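Local atomic coordinates of alpha-galactosidase (Lactobacillus brevis, PDB entry 3MI6), a protein that probably hydrolyses terminal, non-reducing alpha-D-galactose residues in alpha-D-galactosides, including galactose oligosaccharides and galactomannans. Residues 82-87 / 269-274; 214-219 / 262-267; 73-78 / 183-188; 176-181 / 276-281. One frame throughout, in Å; residues are numbered along the deposited sequence.

Interaction 1 (82-87 / 269-274); sequences KGDFRQ and TSRILT
Arg271 grips Asp84 end-on with both terminal nitrogens, and both bonds go to one oxygen. NH2 of Arg271 reaches OD2 of Asp84 at 2.9 Å, on its syn lone pair. NH1 of Arg271 meets the same OD2 at 3.2 Å from above the carboxylate plane, with the two flat groups turned 70° apart. NH1 of Arg271 also donates to the backbone O of Gln87 at 2.8 Å. A water joins this NH1 to the backbone O of Arg86. The guanidinium of Arg86 lies flat on that of Arg271, centres 4.0 Å apart and planes at 22°. Asp84 bridges the two arginines, one carboxylate oxygen to each, and its charge is likely to offset theirs. Its OD1 takes NE of Arg86 at 3.0 Å. That OD1 also accepts the backbone N of Arg86 at 3.2 Å, which makes an Asx turn. The salt-bridge network pins the 82-87 loop to strand 270-274 of the N-terminal domain. CD1 of Leu273 packs on CB of Gln87 at 3.9 Å. A chi1 of -171° sends Arg271 out from the strand toward the loop. Further out, NE of Arg271 is salt-bridged to Asp185. NH2 of Arg86 donates to the backbone O of Ile73.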
loop_
_atom_site.group_PDB
_atom_site.type_symbol
_atom_site.label_atom_id
_atom_site.label_comp_id
_atom_site.label_asym_id
_atom_site.label_seq_id
_atom_site.Cartn_x
_atom_site.Cartn_y
_atom_site.Cartn_z
ATOM N N LYS D 82 -0.045 -16.137 -36.201
ATOM C CA LYS D 82 -1.102 -15.624 -37.034
ATOM C C LYS D 82 -1.501 -14.195 -36.698
ATOM O O LYS D 82 -2.572 -13.748 -37.089
ATOM C CB LYS D 82 -2.301 -16.556 -36.926
ATOM C CG LYS D 82 -2.040 -17.955 -37.469
ATOM C CD LYS D 82 -2.734 -18.176 -38.821
ATOM C CE LYS D 82 -2.006 -17.480 -39.958
ATOM N NZ LYS D 82 -2.710 -17.637 -41.248
ATOM N N GLY D 83 -0.641 -13.469 -35.989
ATOM C CA GLY D 83 -0.926 -12.078 -35.646
ATOM C C GLY D 83 -1.097 -11.846 -34.154
ATOM O O GLY D 83 -1.041 -10.723 -33.663
ATOM N N ASP D 84 -1.318 -12.932 -33.432
ATOM C CA ASP D 84 -1.334 -12.901 -31.985
ATOM C C ASP D 84 0.071 -13.163 -31.489
ATOM O O ASP D 84 0.713 -14.144 -31.891
ATOM C CB ASP D 84 -2.268 -13.980 -31.441
ATOM C CG ASP D 84 -2.705 -13.703 -30.022
ATOM O OD1 ASP D 84 -2.161 -12.753 -29.417
ATOM O OD2 ASP D 84 -3.594 -14.421 -29.514
ATOM N N PHE D 85 0.557 -12.291 -30.615
ATOM C CA PHE D 85 1.899 -12.459 -30.069
ATOM C C PHE D 85 1.919 -12.809 -28.577
ATOM O O PHE D 85 2.978 -13.013 -27.988
ATOM C CB PHE D 85 2.769 -11.251 -30.399
ATOM C CG PHE D 85 3.100 -11.145 -31.853
ATOM C CD1 PHE D 85 4.062 -11.983 -32.423
ATOM C CD2 PHE D 85 2.438 -10.231 -32.668
ATOM C CE1 PHE D 85 4.373 -11.906 -33.772
ATOM C CE2 PHE D 85 2.749 -10.145 -34.028
ATOM C CZ PHE D 85 3.718 -10.987 -34.576
ATOM N N ARG D 86 0.737 -12.910 -27.982
ATOM C CA ARG D 86 0.626 -13.418 -26.631
ATOM C C ARG D 86 1.027 -14.880 -26.598
ATOM O O ARG D 86 1.314 -15.473 -27.632
ATOM C CB ARG D 86 -0.793 -13.246 -26.129
ATOM C CG ARG D 86 -1.143 -11.816 -25.908
ATOM C CD ARG D 86 -2.612 -11.680 -25.621
ATOM N NE ARG D 86 -3.387 -11.736 -26.848
ATOM C CZ ARG D 86 -4.710 -11.659 -26.903
ATOM N NH1 ARG D 86 -5.426 -11.525 -25.791
ATOM N NH2 ARG D 86 -5.319 -11.717 -28.081
ATOM N N GLN D 87 1.069 -15.458 -25.408
ATOM C CA GLN D 87 1.442 -16.852 -25.283
ATOM C C GLN D 87 0.342 -17.704 -25.873
ATOM O O GLN D 87 -0.817 -17.352 -25.776
ATOM C CB GLN D 87 1.703 -17.210 -23.820
ATOM C CG GLN D 87 3.066 -16.738 -23.329
ATOM C CD GLN D 87 4.232 -17.284 -24.173
ATOM O OE1 GLN D 87 4.675 -18.432 -23.999
ATOM N NE2 GLN D 87 4.736 -16.452 -25.088
ATOM N N THR D 269 -5.454 -6.638 -21.228
ATOM C CA THR D 269 -6.236 -7.867 -21.105
ATOM C C THR D 269 -5.401 -8.993 -20.496
ATOM O O THR D 269 -4.165 -8.930 -20.454
ATOM C CB THR D 269 -6.788 -8.351 -22.445
ATOM O OG1 THR D 269 -5.773 -9.074 -23.166
ATOM C CG2 THR D 269 -7.293 -7.175 -23.242
ATOM N N SER D 270 -6.094 -10.027 -20.037
ATOM C CA SER D 270 -5.455 -11.110 -19.329
ATOM C C SER D 270 -5.685 -12.454 -19.987
ATOM O O SER D 270 -6.820 -12.847 -20.210
ATOM C CB SER D 270 -6.000 -11.172 -17.912
ATOM O OG SER D 270 -5.774 -9.945 -17.250
ATOM N N ARG D 271 -4.596 -13.166 -20.269
ATOM C CA ARG D 271 -4.689 -14.557 -20.660
ATOM C C ARG D 271 -4.264 -15.477 -19.511
ATOM O O ARG D 271 -3.107 -15.462 -19.086
ATOM C CB ARG D 271 -3.839 -14.817 -21.908
ATOM C CG ARG D 271 -4.034 -16.204 -22.529
ATOM C CD ARG D 271 -3.456 -16.259 -23.934
ATOM N NE ARG D 271 -4.399 -15.758 -24.923
ATOM C CZ ARG D 271 -4.093 -15.497 -26.191
ATOM N NH1 ARG D 271 -2.857 -15.674 -26.629
ATOM N NH2 ARG D 271 -5.024 -15.038 -27.018
ATOM N N ILE D 272 -5.208 -16.274 -19.014
ATOM C CA ILE D 272 -4.901 -17.309 -18.035
ATOM C C ILE D 272 -4.758 -18.672 -18.723
ATOM O O ILE D 272 -5.713 -19.201 -19.263
ATOM C CB ILE D 272 -5.981 -17.409 -16.910
ATOM C CG1 ILE D 272 -6.160 -16.078 -16.172
ATOM C CG2 ILE D 272 -5.604 -18.468 -15.892
ATOM C CD1 ILE D 272 -6.706 -14.938 -17.007
ATOM N N LEU D 273 -3.551 -19.231 -18.684
ATOM C CA LEU D 273 -3.239 -20.513 -19.308
ATOM C C LEU D 273 -2.999 -21.513 -18.229
ATOM O O LEU D 273 -2.271 -21.211 -17.313
ATOM C CB LEU D 273 -1.940 -20.400 -20.106
ATOM C CG LEU D 273 -1.980 -19.714 -21.465
ATOM C CD1 LEU D 273 -0.639 -19.810 -22.151
ATOM C CD2 LEU D 273 -3.048 -20.381 -22.290
ATOM N N THR D 274 -3.589 -22.700 -18.322
ATOM C CA THR D 274 -3.277 -23.773 -17.374
ATOM C C THR D 274 -3.245 -25.182 -17.980
ATOM O O THR D 274 -4.121 -25.564 -18.741
ATOM C CB THR D 274 -4.196 -23.756 -16.132
ATOM O OG1 THR D 274 -5.563 -23.746 -16.537
ATOM C CG2 THR D 274 -3.924 -22.518 -15.267
HETATM O O HOH W 1 -1.267 -16.273 -28.903
#

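Interaction 2 (214-219 / 262-267); sequences GMQSIS and IEVDQY
Gln216, Ile262 and Val264 point to one face of the paired strands 214-219 and 262-264, and Met215 and Glu263 point to the other. On the first face CG of Gln216 rests on CB of Ile262 at 4.0 Å. The Gln216 chain starts between its own backbone N and carbonyl carbon (chi1 43°), which turns CG over this neighbour. On the second face CG of Glu263 leans over O of Gly214 at 3.7 Å. Met215, modelled as selenomethionine, sits beside Glu263, its SE 4.5 Å from CB of Glu263. The carboxylate of Glu263 is taken up outside the pair, where OE1 accepts the backbone N of Gln87. The strands form an antiparallel part of a sheet in the N-terminal domain, with axes 4.8 Å apart. Gly214 with Val264 and Gln216 with Ile262 are hydrogen-bonded pairs; Met215 with Glu263 is the non-hydrogen-bonded pair between them. N of Gly214 donates to O of Val264 at 3.0 Å, and N of Val264 returns to O of Gly214 at 3.1 Å. N of Gln216 and O of Ile262 are 3.0 Å apart, and a matching bond runs back from Ile262 N. Gly214 has a phi of 108°, where a CB would collide with the preceding carbonyl O. Met215 and Ser217 pair antiparallel with a strand of the second subunit, so the sheet runs on across the interface.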
loop_
_atom_site.group_PDB
_atom_site.type_symbol
_atom_site.label_atom_id
_atom_site.label_comp_id
_atom_site.label_asym_id
_atom_site.label_seq_id
_atom_site.Cartn_x
_atom_site.Cartn_y
_atom_site.Cartn_z
ATOM N N GLY D 214 2.941 -8.239 -18.701
ATOM C CA GLY D 214 3.888 -9.308 -18.879
ATOM C C GLY D 214 3.455 -10.615 -18.235
ATOM O O GLY D 214 2.263 -10.864 -17.989
HETATM N N MSE D 215 4.437 -11.456 -17.954
HETATM C CA MSE D 215 4.152 -12.786 -17.488
HETATM C C MSE D 215 4.305 -12.897 -15.988
HETATM O O MSE D 215 5.314 -12.494 -15.436
HETATM C CB MSE D 215 5.108 -13.772 -18.150
HETATM C CG MSE D 215 4.835 -15.188 -17.739
HETATM SE SE MSE D 215 3.284 -15.866 -18.699
HETATM C CE MSE D 215 4.242 -16.497 -20.287
ATOM N N GLN D 216 3.283 -13.419 -15.327
ATOM C CA GLN D 216 3.412 -13.889 -13.953
ATOM C C GLN D 216 2.838 -15.277 -13.960
ATOM O O GLN D 216 1.638 -15.483 -14.227
ATOM C CB GLN D 216 2.641 -13.038 -12.955
ATOM C CG GLN D 216 1.270 -12.659 -13.418
ATOM C CD GLN D 216 1.153 -11.179 -13.686
ATOM O OE1 GLN D 216 1.034 -10.739 -14.844
ATOM N NE2 GLN D 216 1.203 -10.384 -12.608
ATOM N N SER D 217 3.704 -16.237 -13.680
ATOM C CA SER D 217 3.294 -17.608 -13.718
ATOM C C SER D 217 3.908 -18.309 -12.522
ATOM O O SER D 217 4.811 -17.774 -11.863
ATOM C CB SER D 217 3.791 -18.230 -15.023
ATOM O OG SER D 217 5.209 -18.142 -15.121
ATOM N N ILE D 218 3.388 -19.494 -12.229
ATOM C CA ILE D 218 4.069 -20.434 -11.363
ATOM C C ILE D 218 4.034 -21.792 -12.060
ATOM O O ILE D 218 3.117 -22.079 -12.801
ATOM C CB ILE D 218 3.387 -20.530 -9.994
ATOM C CG1 ILE D 218 2.047 -21.262 -10.113
ATOM C CG2 ILE D 218 3.218 -19.161 -9.399
ATOM C CD1 ILE D 218 0.956 -20.629 -9.298
ATOM N N SER D 219 5.034 -22.624 -11.816
ATOM C CA SER D 219 5.182 -23.861 -12.577
ATOM C C SER D 219 5.919 -24.976 -11.819
ATOM O O SER D 219 6.426 -24.790 -10.707
ATOM C CB SER D 219 5.899 -23.571 -13.912
ATOM O OG SER D 219 7.188 -22.983 -13.718
ATOM N N ILE D 262 -0.345 -16.216 -16.298
ATOM C CA ILE D 262 -1.219 -15.089 -16.533
ATOM C C ILE D 262 -0.438 -13.973 -17.176
ATOM O O ILE D 262 0.535 -13.475 -16.606
ATOM C CB ILE D 262 -1.756 -14.554 -15.250
ATOM C CG1 ILE D 262 -2.506 -15.643 -14.546
ATOM C CG2 ILE D 262 -2.708 -13.442 -15.524
ATOM C CD1 ILE D 262 -3.806 -15.127 -14.006
ATOM N N GLU D 263 -0.885 -13.572 -18.358
ATOM C CA GLU D 263 -0.198 -12.558 -19.136
ATOM C C GLU D 263 -1.136 -11.387 -19.334
ATOM O O GLU D 263 -2.295 -11.556 -19.700
ATOM C CB GLU D 263 0.246 -13.134 -20.487
ATOM C CG GLU D 263 1.181 -12.240 -21.285
ATOM C CD GLU D 263 1.551 -12.861 -22.626
ATOM O OE1 GLU D 263 0.828 -13.808 -23.035
ATOM O OE2 GLU D 263 2.551 -12.411 -23.259
ATOM N N VAL D 264 -0.622 -10.200 -19.060
ATOM C CA VAL D 264 -1.347 -8.957 -19.260
ATOM C C VAL D 264 -0.712 -8.312 -20.473
ATOM O O VAL D 264 0.473 -7.997 -20.458
ATOM C CB VAL D 264 -1.212 -8.037 -18.032
ATOM C CG1 VAL D 264 -1.938 -6.734 -18.250
ATOM C CG2 VAL D 264 -1.737 -8.757 -16.771
ATOM N N ASP D 265 -1.495 -8.129 -21.528
ATOM C CA ASP D 265 -0.943 -7.662 -22.791
ATOM C C ASP D 265 -0.950 -6.149 -22.887
ATOM O O ASP D 265 -1.313 -5.448 -21.938
ATOM C CB ASP D 265 -1.701 -8.254 -23.982
ATOM C CG ASP D 265 -3.079 -7.634 -24.169
ATOM O OD1 ASP D 265 -3.652 -7.173 -23.169
ATOM O OD2 ASP D 265 -3.603 -7.618 -25.306
ATOM N N GLN D 266 -0.555 -5.661 -24.057
ATOM C CA GLN D 266 -0.439 -4.229 -24.312
ATOM C C GLN D 266 -1.734 -3.457 -24.080
ATOM O O GLN D 266 -1.689 -2.275 -23.793
ATOM C CB GLN D 266 0.030 -4.011 -25.742
ATOM C CG GLN D 266 -0.771 -4.839 -26.734
ATOM C CD GLN D 266 -0.298 -4.678 -28.157
ATOM O OE1 GLN D 266 0.186 -3.610 -28.555
ATOM N NE2 GLN D 266 -0.435 -5.747 -28.941
ATOM N N TYR D 267 -2.881 -4.124 -24.212
ATOM C CA TYR D 267 -4.189 -3.484 -24.030
ATOM C C TYR D 267 -4.841 -3.880 -22.701
ATOM O O TYR D 267 -6.063 -3.798 -22.538
ATOM C CB TYR D 267 -5.128 -3.767 -25.221
ATOM C CG TYR D 267 -4.527 -3.370 -26.550
ATOM C CD1 TYR D 267 -4.481 -2.034 -26.944
ATOM C CD2 TYR D 267 -3.994 -4.324 -27.413
ATOM C CE1 TYR D 267 -3.927 -1.658 -28.154
ATOM C CE2 TYR D 267 -3.435 -3.950 -28.626
ATOM C CZ TYR D 267 -3.409 -2.615 -28.986
ATOM O OH TYR D 267 -2.846 -2.232 -30.171
#

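Interaction 3 (73-78 / 183-188); sequences IKAEYA and QLDLPD
Gln183 and Asp185 belong to the end of strand 174-186 of the beta-rich N-terminal domain, and their side chains hold the irregular 73-78 loop over it. The loop is bound through its backbone. OD2 of Asp185 accepts N of Ala75 at 2.6 Å, using its anti lone pair. Gln183 works both ways with its amide. Its OE1 accepts N of Ala78 at 3.2 Å; the bond is almost straight, but the donor stands above the plane of the amide carbonyl. Its NE2 makes a weak bond to O of Ala75, also 3.2 Å long. The chain of Gln183 runs extended from chi1 (163°) on, which carries the amide under the loop. CB of Gln183 lies 3.5 Å from O of Glu76. A leucine in place of Gln183 would probably leave N of Ala78 and O of Ala75 without these partners and let the loop shift. A water donates to O of Glu76 and accepts N of Gln183, giving the backbones one more link. At the other end, the side chains of Lys74 and Asp185 run antiparallel alongside each other, CG of Lys74 3.7 Å from CB of Asp185. The loop is tied further by backbone bonds of Lys74 to Gln33 in strand 31-36 and of Ala78 to Ala89. Strand 174-186 is itself bonded along strand 270-274, Leu184 to Ile272 and Leu186 to Ser270.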
loop_
_atom_site.group_PDB
_atom_site.type_symbol
_atom_site.label_atom_id
_atom_site.label_comp_id
_atom_site.label_asym_id
_atom_site.label_seq_id
_atom_site.Cartn_x
_atom_site.Cartn_y
_atom_site.Cartn_z
ATOM N N ILE D 73 -8.134 -9.502 -30.111
ATOM C CA ILE D 73 -9.243 -10.447 -30.037
ATOM C C ILE D 73 -9.068 -11.514 -28.963
ATOM O O ILE D 73 -8.140 -12.311 -29.026
ATOM C CB ILE D 73 -9.468 -11.172 -31.380
ATOM C CG1 ILE D 73 -9.995 -10.205 -32.448
ATOM C CG2 ILE D 73 -10.435 -12.329 -31.194
ATOM C CD1 ILE D 73 -10.275 -10.877 -33.777
ATOM N N LYS D 74 -9.968 -11.529 -27.987
ATOM C CA LYS D 74 -9.993 -12.583 -26.986
ATOM C C LYS D 74 -10.215 -13.971 -27.601
ATOM O O LYS D 74 -11.199 -14.221 -28.288
ATOM C CB LYS D 74 -11.080 -12.316 -25.960
ATOM C CG LYS D 74 -10.780 -11.214 -24.972
ATOM C CD LYS D 74 -12.090 -10.652 -24.447
ATOM C CE LYS D 74 -12.784 -9.942 -25.586
ATOM N NZ LYS D 74 -14.184 -9.634 -25.291
ATOM N N ALA D 75 -9.297 -14.888 -27.333
ATOM C CA ALA D 75 -9.366 -16.204 -27.932
ATOM C C ALA D 75 -9.701 -17.264 -26.917
ATOM O O ALA D 75 -9.583 -17.061 -25.706
ATOM C CB ALA D 75 -8.068 -16.537 -28.595
ATOM N N GLU D 76 -10.089 -18.417 -27.429
ATOM C CA GLU D 76 -10.502 -19.525 -26.592
ATOM C C GLU D 76 -9.406 -20.590 -26.533
ATOM O O GLU D 76 -9.295 -21.330 -25.568
ATOM C CB GLU D 76 -11.793 -20.115 -27.146
ATOM C CG GLU D 76 -12.440 -21.127 -26.250
ATOM C CD GLU D 76 -13.082 -20.503 -25.020
ATOM O OE1 GLU D 76 -13.051 -19.254 -24.884
ATOM O OE2 GLU D 76 -13.626 -21.273 -24.198
ATOM N N TYR D 77 -8.584 -20.648 -27.570
ATOM C CA TYR D 77 -7.505 -21.621 -27.650
ATOM C C TYR D 77 -6.621 -21.175 -28.783
ATOM O O TYR D 77 -6.765 -21.645 -29.894
ATOM C CB TYR D 77 -8.052 -23.036 -27.921
ATOM C CG TYR D 77 -7.155 -24.134 -27.411
ATOM C CD1 TYR D 77 -7.134 -24.470 -26.070
ATOM C CD2 TYR D 77 -6.322 -24.820 -28.260
ATOM C CE1 TYR D 77 -6.310 -25.454 -25.592
ATOM C CE2 TYR D 77 -5.500 -25.807 -27.798
ATOM C CZ TYR D 77 -5.492 -26.120 -26.462
ATOM O OH TYR D 77 -4.655 -27.115 -26.000
ATOM N N ALA D 78 -5.705 -20.261 -28.504
ATOM C CA ALA D 78 -4.952 -19.611 -29.571
ATOM C C ALA D 78 -3.588 -20.225 -29.922
ATOM O O ALA D 78 -2.928 -20.856 -29.091
ATOM C CB ALA D 78 -4.793 -18.120 -29.264
ATOM N N GLN D 183 -7.455 -22.146 -21.816
ATOM C CA GLN D 183 -7.079 -20.756 -21.986
ATOM C C GLN D 183 -8.286 -19.925 -21.656
ATOM O O GLN D 183 -9.398 -20.286 -22.030
ATOM C CB GLN D 183 -6.662 -20.484 -23.417
ATOM C CG GLN D 183 -6.652 -19.033 -23.766
ATOM C CD GLN D 183 -6.003 -18.805 -25.101
ATOM O OE1 GLN D 183 -5.069 -19.511 -25.456
ATOM N NE2 GLN D 183 -6.480 -17.814 -25.847
ATOM N N LEU D 184 -8.078 -18.831 -20.932
ATOM C CA LEU D 184 -9.146 -17.875 -20.663
ATOM C C LEU D 184 -8.657 -16.473 -20.910
ATOM O O LEU D 184 -7.717 -16.015 -20.269
ATOM C CB LEU D 184 -9.679 -17.982 -19.232
ATOM C CG LEU D 184 -10.666 -16.842 -18.921
ATOM C CD1 LEU D 184 -11.832 -16.812 -19.947
ATOM C CD2 LEU D 184 -11.192 -16.832 -17.464
ATOM N N ASP D 185 -9.301 -15.782 -21.835
ATOM C CA ASP D 185 -9.003 -14.380 -22.035
ATOM C C ASP D 185 -10.079 -13.522 -21.382
ATOM O O ASP D 185 -11.273 -13.737 -21.610
ATOM C CB ASP D 185 -8.885 -14.054 -23.524
ATOM C CG ASP D 185 -7.619 -14.623 -24.158
ATOM O OD1 ASP D 185 -6.652 -14.938 -23.420
ATOM O OD2 ASP D 185 -7.586 -14.738 -25.403
ATOM N N LEU D 186 -9.649 -12.563 -20.557
ATOM C CA LEU D 186 -10.549 -11.594 -19.952
ATOM C C LEU D 186 -10.228 -10.214 -20.490
ATOM O O LEU D 186 -9.096 -9.953 -20.911
ATOM C CB LEU D 186 -10.402 -11.611 -18.441
ATOM C CG LEU D 186 -10.708 -12.926 -17.721
ATOM C CD1 LEU D 186 -10.192 -12.868 -16.279
ATOM C CD2 LEU D 186 -12.194 -13.251 -17.768
ATOM N N PRO D 187 -11.228 -9.316 -20.466
ATOM C CA PRO D 187 -11.183 -7.982 -21.072
ATOM C C PRO D 187 -10.350 -6.938 -20.311
ATOM O O PRO D 187 -10.072 -5.898 -20.898
ATOM C CB PRO D 187 -12.655 -7.556 -21.069
ATOM C CG PRO D 187 -13.429 -8.748 -20.603
ATOM C CD PRO D 187 -12.519 -9.556 -19.803
ATOM N N ASP D 188 -9.996 -7.186 -19.051
ATOM C CA ASP D 188 -9.140 -6.269 -18.276
ATOM C C ASP D 188 -8.157 -6.986 -17.338
ATOM O O ASP D 188 -8.123 -8.212 -17.269
ATOM C CB ASP D 188 -9.984 -5.279 -17.467
ATOM C CG ASP D 188 -10.669 -5.928 -16.262
ATOM O OD1 ASP D 188 -9.986 -6.178 -15.229
ATOM O OD2 ASP D 188 -11.900 -6.163 -16.344
HETATM O O HOH W 2 -9.498 -22.679 -23.502
#

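Interaction 4 (176-181 / 276-281); sequences LNRALS and INPDEF
Arg178 of strand 174-186 in the N-terminal domain lays one face of its guanidinium on the ring of Pro278. Pro278 opens a type II beta turn to Phe281, in the loop between strands 270-274 and 283-285. CG of Pro278 stands 3.7 Å above the guanidinium plane, over its centre. Arg178 starts with CG opposite its backbone N and bends at chi3 (-62°), folding the flat group back over the proline. An alanine here is likely to leave a gap over the Pro278 ring, with the weak bond from NH1 of Arg178 to O of Pro88 lost. Leu180 comes to the same proline at about a right angle, CD1 of Leu180 3.9 Å from CD of Pro278. Phe281 turns its ring edge to this strand, Asn177 O and Arg178 N near the ring plane. CD2 of Phe281 lies 3.7 Å from O of Asn177. CE2 of Phe281 packs on CB of Ala179 at 4.2 Å. The backbones are joined by waters. One links the O atoms of Asn177 and Pro278. A second accepts N of Ala179 and donates to O of Ile276. The third accepts N of Ile276, 2.9 Å from its oxygen, and donates to O of Ala179 and OG of Ser181.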
loop_
_atom_site.group_PDB
_atom_site.type_symbol
_atom_site.label_atom_id
_atom_site.label_comp_id
_atom_site.label_asym_id
_atom_site.label_seq_id
_atom_site.Cartn_x
_atom_site.Cartn_y
_atom_site.Cartn_z
ATOM N N LEU D 176 3.476 -32.197 -30.909
ATOM C CA LEU D 176 2.879 -31.208 -30.011
ATOM C C LEU D 176 3.944 -30.646 -29.093
ATOM O O LEU D 176 4.425 -31.361 -28.202
ATOM C CB LEU D 176 1.807 -31.830 -29.136
ATOM C CG LEU D 176 0.557 -32.359 -29.805
ATOM C CD1 LEU D 176 -0.356 -32.852 -28.730
ATOM C CD2 LEU D 176 -0.102 -31.266 -30.597
ATOM N N ASN D 177 4.305 -29.378 -29.292
ATOM C CA ASN D 177 5.295 -28.747 -28.422
ATOM C C ASN D 177 4.665 -28.176 -27.152
ATOM O O ASN D 177 5.318 -28.014 -26.122
ATOM C CB ASN D 177 6.033 -27.629 -29.156
ATOM C CG ASN D 177 6.524 -28.049 -30.518
ATOM O OD1 ASN D 177 7.552 -28.707 -30.644
ATOM N ND2 ASN D 177 5.800 -27.648 -31.548
ATOM N N ARG D 178 3.378 -27.883 -27.251
ATOM C CA ARG D 178 2.638 -27.229 -26.197
ATOM C C ARG D 178 1.174 -27.640 -26.309
ATOM O O ARG D 178 0.548 -27.441 -27.350
ATOM C CB ARG D 178 2.779 -25.714 -26.352
ATOM C CG ARG D 178 1.912 -24.883 -25.449
ATOM C CD ARG D 178 2.189 -23.414 -25.716
ATOM N NE ARG D 178 3.572 -23.093 -25.403
ATOM C CZ ARG D 178 3.941 -22.171 -24.521
ATOM N NH1 ARG D 178 3.018 -21.449 -23.883
ATOM N NH2 ARG D 178 5.234 -21.972 -24.282
ATOM N N ALA D 179 0.635 -28.222 -25.242
ATOM C CA ALA D 179 -0.750 -28.670 -25.231
ATOM C C ALA D 179 -1.417 -28.292 -23.919
ATOM O O ALA D 179 -1.715 -29.161 -23.099
ATOM C CB ALA D 179 -0.815 -30.154 -25.430
ATOM N N LEU D 180 -1.650 -26.995 -23.713
ATOM C CA LEU D 180 -2.316 -26.547 -22.494
ATOM C C LEU D 180 -3.730 -27.102 -22.396
ATOM O O LEU D 180 -4.292 -27.560 -23.382
ATOM C CB LEU D 180 -2.341 -25.030 -22.400
ATOM C CG LEU D 180 -1.164 -24.308 -21.731
ATOM C CD1 LEU D 180 -0.167 -25.268 -21.157
ATOM C CD2 LEU D 180 -0.495 -23.320 -22.686
ATOM N N SER D 181 -4.298 -27.055 -21.198
ATOM C CA SER D 181 -5.614 -27.623 -20.965
ATOM C C SER D 181 -6.718 -26.602 -21.041
ATOM O O SER D 181 -7.858 -26.948 -21.325
ATOM C CB SER D 181 -5.669 -28.290 -19.605
ATOM O OG SER D 181 -4.746 -29.348 -19.575
ATOM N N ILE D 276 -0.364 -28.866 -18.639
ATOM C CA ILE D 276 0.970 -29.432 -18.612
ATOM C C ILE D 276 2.001 -28.369 -18.982
ATOM O O ILE D 276 1.854 -27.655 -19.965
ATOM C CB ILE D 276 1.074 -30.597 -19.597
ATOM C CG1 ILE D 276 0.045 -31.663 -19.250
ATOM C CG2 ILE D 276 2.472 -31.178 -19.592
ATOM C CD1 ILE D 276 0.098 -32.858 -20.161
ATOM N N ASN D 277 3.043 -28.269 -18.179
ATOM C CA ASN D 277 4.112 -27.328 -18.429
ATOM C C ASN D 277 4.721 -27.500 -19.821
ATOM O O ASN D 277 5.343 -28.520 -20.098
ATOM C CB ASN D 277 5.184 -27.534 -17.362
ATOM C CG ASN D 277 6.248 -26.471 -17.392
ATOM O OD1 ASN D 277 7.116 -26.446 -16.517
ATOM N ND2 ASN D 277 6.189 -25.575 -18.387
ATOM N N PRO D 278 4.552 -26.504 -20.703
ATOM C CA PRO D 278 5.136 -26.564 -22.046
ATOM C C PRO D 278 6.635 -26.847 -22.040
ATOM O O PRO D 278 7.135 -27.384 -23.019
ATOM C CB PRO D 278 4.866 -25.164 -22.598
ATOM C CG PRO D 278 3.634 -24.782 -21.965
ATOM C CD PRO D 278 3.682 -25.334 -20.557
ATOM N N ASP D 279 7.335 -26.495 -20.969
ATOM C CA ASP D 279 8.748 -26.818 -20.847
ATOM C C ASP D 279 8.993 -28.266 -20.424
ATOM O O ASP D 279 8.245 -28.840 -19.612
ATOM C CB ASP D 279 9.410 -25.863 -19.862
ATOM C CG ASP D 279 9.724 -24.515 -20.487
ATOM O OD1 ASP D 279 10.393 -24.504 -21.548
ATOM O OD2 ASP D 279 9.314 -23.474 -19.920
ATOM N N GLU D 280 10.062 -28.852 -20.956
ATOM C CA GLU D 280 10.312 -30.289 -20.803
ATOM C C GLU D 280 9.098 -31.106 -21.211
ATOM O O GLU D 280 8.730 -32.064 -20.543
ATOM C CB GLU D 280 10.721 -30.627 -19.378
ATOM C CG GLU D 280 11.994 -29.917 -18.954
ATOM C CD GLU D 280 13.230 -30.415 -19.702
ATOM O OE1 GLU D 280 13.778 -31.467 -19.290
ATOM O OE2 GLU D 280 13.658 -29.756 -20.687
ATOM N N PHE D 281 8.463 -30.696 -22.302
ATOM C CA PHE D 281 7.354 -31.452 -22.854
ATOM C C PHE D 281 7.259 -31.363 -24.382
ATOM O O PHE D 281 7.508 -30.307 -25.001
ATOM C CB PHE D 281 6.029 -31.046 -22.232
ATOM C CG PHE D 281 4.836 -31.573 -22.975
ATOM C CD1 PHE D 281 4.285 -32.799 -22.645
ATOM C CD2 PHE D 281 4.265 -30.837 -24.006
ATOM C CE1 PHE D 281 3.182 -33.284 -23.335
ATOM C CE2 PHE D 281 3.176 -31.301 -24.699
ATOM C CZ PHE D 281 2.624 -32.524 -24.369
HETATM O O HOH W 3 7.757 -27.396 -25.426
HETATM O O HOH W 4 1.943 -28.266 -22.650
HETATM O O HOH W 5 -2.196 -29.719 -20.712
#

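After its first four strands the chain passes through the 73-78 and 82-87 loops, and several strands later reaches strand 174-186. Interaction 3 closes first, when 183-188 comes under 73-78. By then 82-87 and 176-181 have both passed, so interactions 1, 3 and 4 cross one another. Interaction 2 opens after interaction 3 has closed and is complete at 262-267. It is nested inside the loops closed by interaction 1 at 269-274 and by interaction 4 at 276-281. All four reach one sheet of the N-terminal domain. Strand 270-274 lies between strands 174-186 and 258-264. Tyr77 OH bonds to Leu180 O, 2.7 Å away, tying interaction 3 to interaction 4.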